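Local coordinates for protein P43 (Trichuris muris, PDB 6QIX) that is the major secreted protein of the whipworm, tethers to matrix and inhibits interleukin-13 function, at residues Pro72-Arg84 with Leu95-Cys109. Residues are numbered along the deposited sequence; the frame is centred on the assembly and turned at random.
Sequences PPCGHCSFKFRCR and LDGEVEVCHDHSDIC
Glu98 OE1 is gripped by two nitrogens of Arg82. Arg82 NE and Arg82 NH2 each donate to Glu98 OE1 at 2.7 Å, and that oxygen lies in the guanidinium plane. NH2 meets the syn lone pair of OE1, while NE comes nearly along its C-O axis. The two groups are almost coplanar, with planes 27° apart. Arg82 reaches there on an extended chain, its CG set between backbone N and carbonyl carbon (chi1 69°). Next along the same face, Arg84 NE donates to Asp96 OD2 at 2.7 Å from the anti side, tilted out of the carboxylate plane; the NH2 bond to that oxygen is weak. Asp27 and Lys147 give this second pair further charged partners, and Trp28 makes a cation-pi contact with Arg82.

Strands 79-84 and 95-101 form an antiparallel beta hairpin, with Lys80, Arg82 and Arg84 in hydrogen-bonded pairs. On the other face, Val99 lies against both Phe79 and Phe81, and its CG2 is 4.0 Å from Phe81 CD1 at the ring edge. Helix 39-49 packs on Phe79 and Phe81, and helix 139-151 on Phe81 and Val99.

Beyond the strands, His76 ND1 and His103 ND1 share a hydrogen bond of 2.9 Å, and the rings meet rim to rim. A water accepts from Ser78 N and donates to the carbonyls of Cys102 and His105. Pro73 CB sits 3.8 Å from the centre of the His105 ring, over its face. The Cys74-Cys109 disulfide closes this end, while Cys77, Cys83 and Cys102 tie the hairpin to Cys168, Cys50 and Cys34. The chemistry implies a covalently braced hairpin, with ion pairs along one face and apolar groups on the other.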
loop_
_atom_site.group_PDB
_atom_site.type_symbol
_atom_site.label_atom_id
_atom_site.label_comp_id
_atom_site.label_asym_id
_atom_site.label_seq_id
_atom_site.Cartn_x
_atom_site.Cartn_y
_atom_site.Cartn_z
ATOM N N PRO A 72 23.196 -3.078 4.516
ATOM C CA PRO A 72 23.478 -4.167 3.560
ATOM C C PRO A 72 22.435 -5.258 3.652
ATOM O O PRO A 72 21.693 -5.306 4.635
ATOM C CB PRO A 72 24.862 -4.670 3.992
ATOM C CG PRO A 72 25.056 -4.161 5.393
ATOM C CD PRO A 72 24.238 -2.928 5.552
ATOM N N PRO A 73 22.360 -6.146 2.645
ATOM C CA PRO A 73 21.387 -7.240 2.679
ATOM C C PRO A 73 21.280 -7.893 4.045
ATOM O O PRO A 73 22.293 -8.251 4.657
ATOM C CB PRO A 73 21.917 -8.209 1.612
ATOM C CG PRO A 73 22.557 -7.338 0.593
ATOM C CD PRO A 73 23.196 -6.188 1.427
ATOM N N CYS A 74 20.042 -8.055 4.519
ATOM C CA CYS A 74 19.784 -8.438 5.902
ATOM C C CYS A 74 18.427 -9.154 5.957
ATOM O O CYS A 74 17.585 -9.031 5.082
ATOM C CB CYS A 74 19.923 -7.265 6.900
ATOM S SG CYS A 74 18.889 -5.911 6.567
ATOM N N GLY A 75 18.235 -9.918 7.046
ATOM C CA GLY A 75 16.895 -10.238 7.548
ATOM C C GLY A 75 16.150 -11.329 6.837
ATOM O O GLY A 75 14.940 -11.498 7.094
ATOM N N HIS A 76 16.827 -12.094 5.979
ATOM C CA HIS A 76 16.148 -12.978 5.022
ATOM C C HIS A 76 15.256 -12.167 4.058
ATOM O O HIS A 76 14.272 -12.679 3.508
ATOM C CB HIS A 76 15.343 -14.076 5.741
ATOM C CG HIS A 76 16.140 -14.833 6.772
ATOM N ND1 HIS A 76 16.675 -16.080 6.535
ATOM C CD2 HIS A 76 16.509 -14.505 8.034
ATOM C CE1 HIS A 76 17.346 -16.485 7.600
ATOM N NE2 HIS A 76 17.263 -15.547 8.527
ATOM N N CYS A 77 15.602 -10.893 3.842
ATOM C CA CYS A 77 14.814 -9.993 2.994
ATOM C C CYS A 77 15.363 -9.859 1.569
ATOM O O CYS A 77 14.661 -9.337 0.690
ATOM C CB CYS A 77 14.723 -8.615 3.655
ATOM S SG CYS A 77 13.839 -8.600 5.239
ATOM N N SER A 78 16.602 -10.278 1.333
ATOM C CA SER A 78 17.171 -10.295 -0.002
ATOM C C SER A 78 16.740 -11.563 -0.742
ATOM O O SER A 78 16.530 -12.629 -0.147
ATOM C CB SER A 78 18.701 -10.202 0.099
ATOM O OG SER A 78 19.312 -10.236 -1.170
ATOM N N PHE A 79 16.628 -11.444 -2.063
ATOM C CA PHE A 79 16.060 -12.534 -2.846
ATOM C C PHE A 79 16.520 -12.446 -4.286
ATOM O O PHE A 79 16.871 -11.374 -4.767
ATOM C CB PHE A 79 14.528 -12.499 -2.815
ATOM C CG PHE A 79 13.947 -11.292 -3.434
ATOM C CD1 PHE A 79 13.496 -11.331 -4.753
ATOM C CD2 PHE A 79 13.840 -10.099 -2.718
ATOM C CE1 PHE A 79 12.923 -10.221 -5.328
ATOM C CE2 PHE A 79 13.269 -8.964 -3.308
ATOM C CZ PHE A 79 12.827 -9.030 -4.608
ATOM N N LYS A 80 16.554 -13.600 -4.944
ATOM C CA LYS A 80 16.729 -13.707 -6.384
ATOM C C LYS A 80 15.367 -13.770 -7.048
ATOM O O LYS A 80 14.398 -14.223 -6.444
ATOM C CB LYS A 80 17.497 -14.961 -6.761
ATOM C CG LYS A 80 18.770 -15.133 -6.037
ATOM C CD LYS A 80 19.485 -16.373 -6.599
ATOM C CE LYS A 80 20.808 -16.616 -5.929
ATOM N NZ LYS A 80 21.452 -17.801 -6.517
ATOM N N PHE A 81 15.322 -13.354 -8.321
ATOM C CA PHE A 81 14.104 -13.290 -9.125
ATOM C C PHE A 81 14.384 -13.825 -10.526
ATOM O O PHE A 81 15.485 -13.691 -11.061
ATOM C CB PHE A 81 13.600 -11.827 -9.158
ATOM C CG PHE A 81 12.406 -11.565 -10.041
ATOM C CD1 PHE A 81 11.112 -11.800 -9.576
ATOM C CD2 PHE A 81 12.572 -10.990 -11.291
ATOM C CE1 PHE A 81 10.011 -11.503 -10.365
ATOM C CE2 PHE A 81 11.463 -10.699 -12.088
ATOM C CZ PHE A 81 10.195 -10.959 -11.623
ATOM N N ARG A 82 13.358 -14.414 -11.130
ATOM C CA ARG A 82 13.412 -14.743 -12.547
ATOM C C ARG A 82 12.026 -14.555 -13.130
ATOM O O ARG A 82 11.028 -14.571 -12.412
ATOM C CB ARG A 82 13.932 -16.164 -12.802
ATOM C CG ARG A 82 13.025 -17.291 -12.380
ATOM C CD ARG A 82 13.639 -18.634 -12.840
ATOM N NE ARG A 82 12.842 -19.776 -12.413
ATOM C CZ ARG A 82 13.051 -21.026 -12.811
ATOM N NH1 ARG A 82 14.050 -21.303 -13.654
ATOM N NH2 ARG A 82 12.265 -22.001 -12.355
ATOM N N CYS A 83 11.983 -14.386 -14.450
ATOM C CA CYS A 83 10.799 -13.898 -15.135
ATOM C C CYS A 83 10.575 -14.681 -16.420
ATOM O O CYS A 83 11.515 -15.208 -17.028
ATOM C CB CYS A 83 10.942 -12.390 -15.442
ATOM S SG CYS A 83 9.475 -11.527 -16.072
ATOM N N ARG A 84 9.314 -14.752 -16.828
ATOM C CA ARG A 84 8.974 -15.300 -18.129
ATOM C C ARG A 84 7.876 -14.440 -18.733
ATOM O O ARG A 84 7.187 -13.706 -18.030
ATOM C CB ARG A 84 8.533 -16.751 -18.038
ATOM C CG ARG A 84 7.337 -17.003 -17.157
ATOM C CD ARG A 84 7.191 -18.518 -16.967
ATOM N NE ARG A 84 6.072 -18.857 -16.089
ATOM C CZ ARG A 84 5.686 -20.095 -15.806
ATOM N NH1 ARG A 84 6.342 -21.114 -16.320
ATOM N NH2 ARG A 84 4.651 -20.318 -15.008
ATOM N N LEU A 95 3.476 -11.113 -17.959
ATOM C CA LEU A 95 4.667 -11.484 -17.215
ATOM C C LEU A 95 4.355 -12.497 -16.121
ATOM O O LEU A 95 3.233 -12.586 -15.609
ATOM C CB LEU A 95 5.327 -10.245 -16.578
ATOM C CG LEU A 95 5.714 -9.151 -17.572
ATOM C CD1 LEU A 95 6.341 -7.977 -16.810
ATOM C CD2 LEU A 95 6.662 -9.697 -18.657
ATOM N N ASP A 96 5.397 -13.217 -15.709
ATOM C CA ASP A 96 5.267 -14.180 -14.623
ATOM C C ASP A 96 6.614 -14.347 -13.926
ATOM O O ASP A 96 7.643 -14.548 -14.587
ATOM C CB ASP A 96 4.753 -15.529 -15.149
ATOM C CG ASP A 96 4.358 -16.463 -14.030
ATOM O OD1 ASP A 96 3.541 -16.046 -13.187
ATOM O OD2 ASP A 96 4.900 -17.592 -13.964
ATOM N N GLY A 97 6.599 -14.255 -12.594
ATOM C CA GLY A 97 7.829 -14.255 -11.826
ATOM C C GLY A 97 7.978 -15.368 -10.804
ATOM O O GLY A 97 7.004 -16.017 -10.409
ATOM N N GLU A 98 9.218 -15.599 -10.382
ATOM C CA GLU A 98 9.538 -16.542 -9.319
ATOM C C GLU A 98 10.571 -15.908 -8.398
ATOM O O GLU A 98 11.473 -15.203 -8.867
ATOM C CB GLU A 98 10.082 -17.843 -9.893
ATOM C CG GLU A 98 9.423 -19.064 -9.338
ATOM C CD GLU A 98 9.702 -20.286 -10.165
ATOM O OE1 GLU A 98 10.845 -20.398 -10.665
ATOM O OE2 GLU A 98 8.775 -21.122 -10.314
ATOM N N VAL A 99 10.429 -16.155 -7.090
ATOM C CA VAL A 99 11.308 -15.580 -6.078
ATOM C C VAL A 99 11.929 -16.697 -5.241
ATOM O O VAL A 99 11.253 -17.660 -4.852
ATOM C CB VAL A 99 10.533 -14.584 -5.190
ATOM C CG1 VAL A 99 11.248 -14.285 -3.896
ATOM C CG2 VAL A 99 10.281 -13.257 -5.931
ATOM N N GLU A 100 13.232 -16.561 -4.967
ATOM C CA GLU A 100 13.956 -17.457 -4.074
ATOM C C GLU A 100 14.704 -16.601 -3.067
ATOM O O GLU A 100 15.588 -15.819 -3.442
ATOM C CB GLU A 100 14.943 -18.357 -4.829
ATOM C CG GLU A 100 15.678 -19.357 -3.955
ATOM C CD GLU A 100 16.755 -20.128 -4.731
ATOM O OE1 GLU A 100 16.652 -20.215 -5.980
ATOM O OE2 GLU A 100 17.696 -20.645 -4.094
ATOM N N VAL A 101 14.378 -16.773 -1.793
ATOM C CA VAL A 101 15.009 -15.978 -0.752
ATOM C C VAL A 101 16.476 -16.365 -0.624
ATOM O O VAL A 101 16.850 -17.539 -0.721
ATOM C CB VAL A 101 14.280 -16.183 0.586
ATOM C CG1 VAL A 101 15.065 -15.591 1.698
ATOM C CG2 VAL A 101 12.877 -15.582 0.557
ATOM N N CYS A 102 17.307 -15.373 -0.368
ATOM C CA CYS A 102 18.730 -15.566 -0.104
ATOM C C CYS A 102 18.916 -15.607 1.415
ATOM O O CYS A 102 19.133 -14.589 2.053
ATOM C CB CYS A 102 19.544 -14.453 -0.757
ATOM S SG CYS A 102 19.474 -14.494 -2.566
ATOM N N HIS A 103 18.826 -16.807 1.996
ATOM C CA HIS A 103 18.945 -16.960 3.441
ATOM C C HIS A 103 20.378 -16.814 3.960
ATOM O O HIS A 103 20.585 -16.743 5.179
ATOM C CB HIS A 103 18.398 -18.333 3.845
ATOM C CG HIS A 103 16.931 -18.508 3.596
ATOM N ND1 HIS A 103 15.967 -17.904 4.369
ATOM C CD2 HIS A 103 16.267 -19.235 2.666
ATOM C CE1 HIS A 103 14.769 -18.269 3.944
ATOM N NE2 HIS A 103 14.924 -19.065 2.901
ATOM N N ASP A 104 21.375 -16.753 3.083
ATOM C CA ASP A 104 22.720 -16.442 3.551
ATOM C C ASP A 104 22.763 -15.083 4.241
ATOM O O ASP A 104 23.537 -14.882 5.178
ATOM C CB ASP A 104 23.720 -16.478 2.389
ATOM C CG ASP A 104 24.034 -17.890 1.911
ATOM O OD1 ASP A 104 23.749 -18.890 2.632
ATOM O OD2 ASP A 104 24.594 -17.999 0.808
ATOM N N HIS A 105 21.951 -14.133 3.807
ATOM C CA HIS A 105 21.970 -12.806 4.429
ATOM C C HIS A 105 20.893 -12.773 5.492
ATOM O O HIS A 105 19.767 -12.314 5.269
ATOM C CB HIS A 105 21.802 -11.719 3.397
ATOM C CG HIS A 105 23.012 -11.544 2.551
ATOM N ND1 HIS A 105 23.000 -11.765 1.195
ATOM C CD2 HIS A 105 24.280 -11.206 2.872
ATOM C CE1 HIS A 105 24.205 -11.537 0.704
ATOM N NE2 HIS A 105 25.003 -11.201 1.703
ATOM N N SER A 106 21.279 -13.230 6.688
ATOM C CA SER A 106 20.336 -13.588 7.735
ATOM C C SER A 106 20.427 -12.702 8.969
ATOM O O SER A 106 19.556 -12.800 9.849
ATOM C CB SER A 106 20.589 -15.046 8.137
ATOM O OG SER A 106 21.977 -15.213 8.421
ATOM N N ASP A 107 21.422 -11.810 9.034
ATOM C CA ASP A 107 21.538 -10.923 10.184
ATOM C C ASP A 107 20.324 -10.006 10.231
ATOM O O ASP A 107 19.801 -9.575 9.194
ATOM C CB ASP A 107 22.842 -10.114 10.136
ATOM C CG ASP A 107 24.115 -10.987 10.297
ATOM O OD1 ASP A 107 24.056 -12.151 10.797
ATOM O OD2 ASP A 107 25.211 -10.479 9.942
ATOM N N ILE A 108 19.871 -9.682 11.441
ATOM C CA ILE A 108 18.658 -8.865 11.539
ATOM C C ILE A 108 18.868 -7.482 10.924
ATOM O O ILE A 108 19.946 -6.887 11.013
ATOM C CB ILE A 108 18.184 -8.777 13.005
ATOM C CG1 ILE A 108 16.755 -8.222 13.080
ATOM C CG2 ILE A 108 19.127 -7.947 13.838
ATOM C CD1 ILE A 108 15.976 -8.592 14.324
ATOM N N CYS A 109 17.819 -6.974 10.264
ATOM C CA CYS A 109 17.848 -5.636 9.688
ATOM C C CYS A 109 17.638 -4.601 10.786
ATOM O O CYS A 109 16.685 -4.691 11.565
ATOM C CB CYS A 109 16.758 -5.468 8.603
ATOM S SG CYS A 109 17.039 -6.506 7.147
HETATM O O HOH W 1 22.811 -10.169 6.782
HETATM O O HOH W 2 18.385 -12.141 2.839
HETATM O O HOH W 3 20.410 -20.253 -6.128
#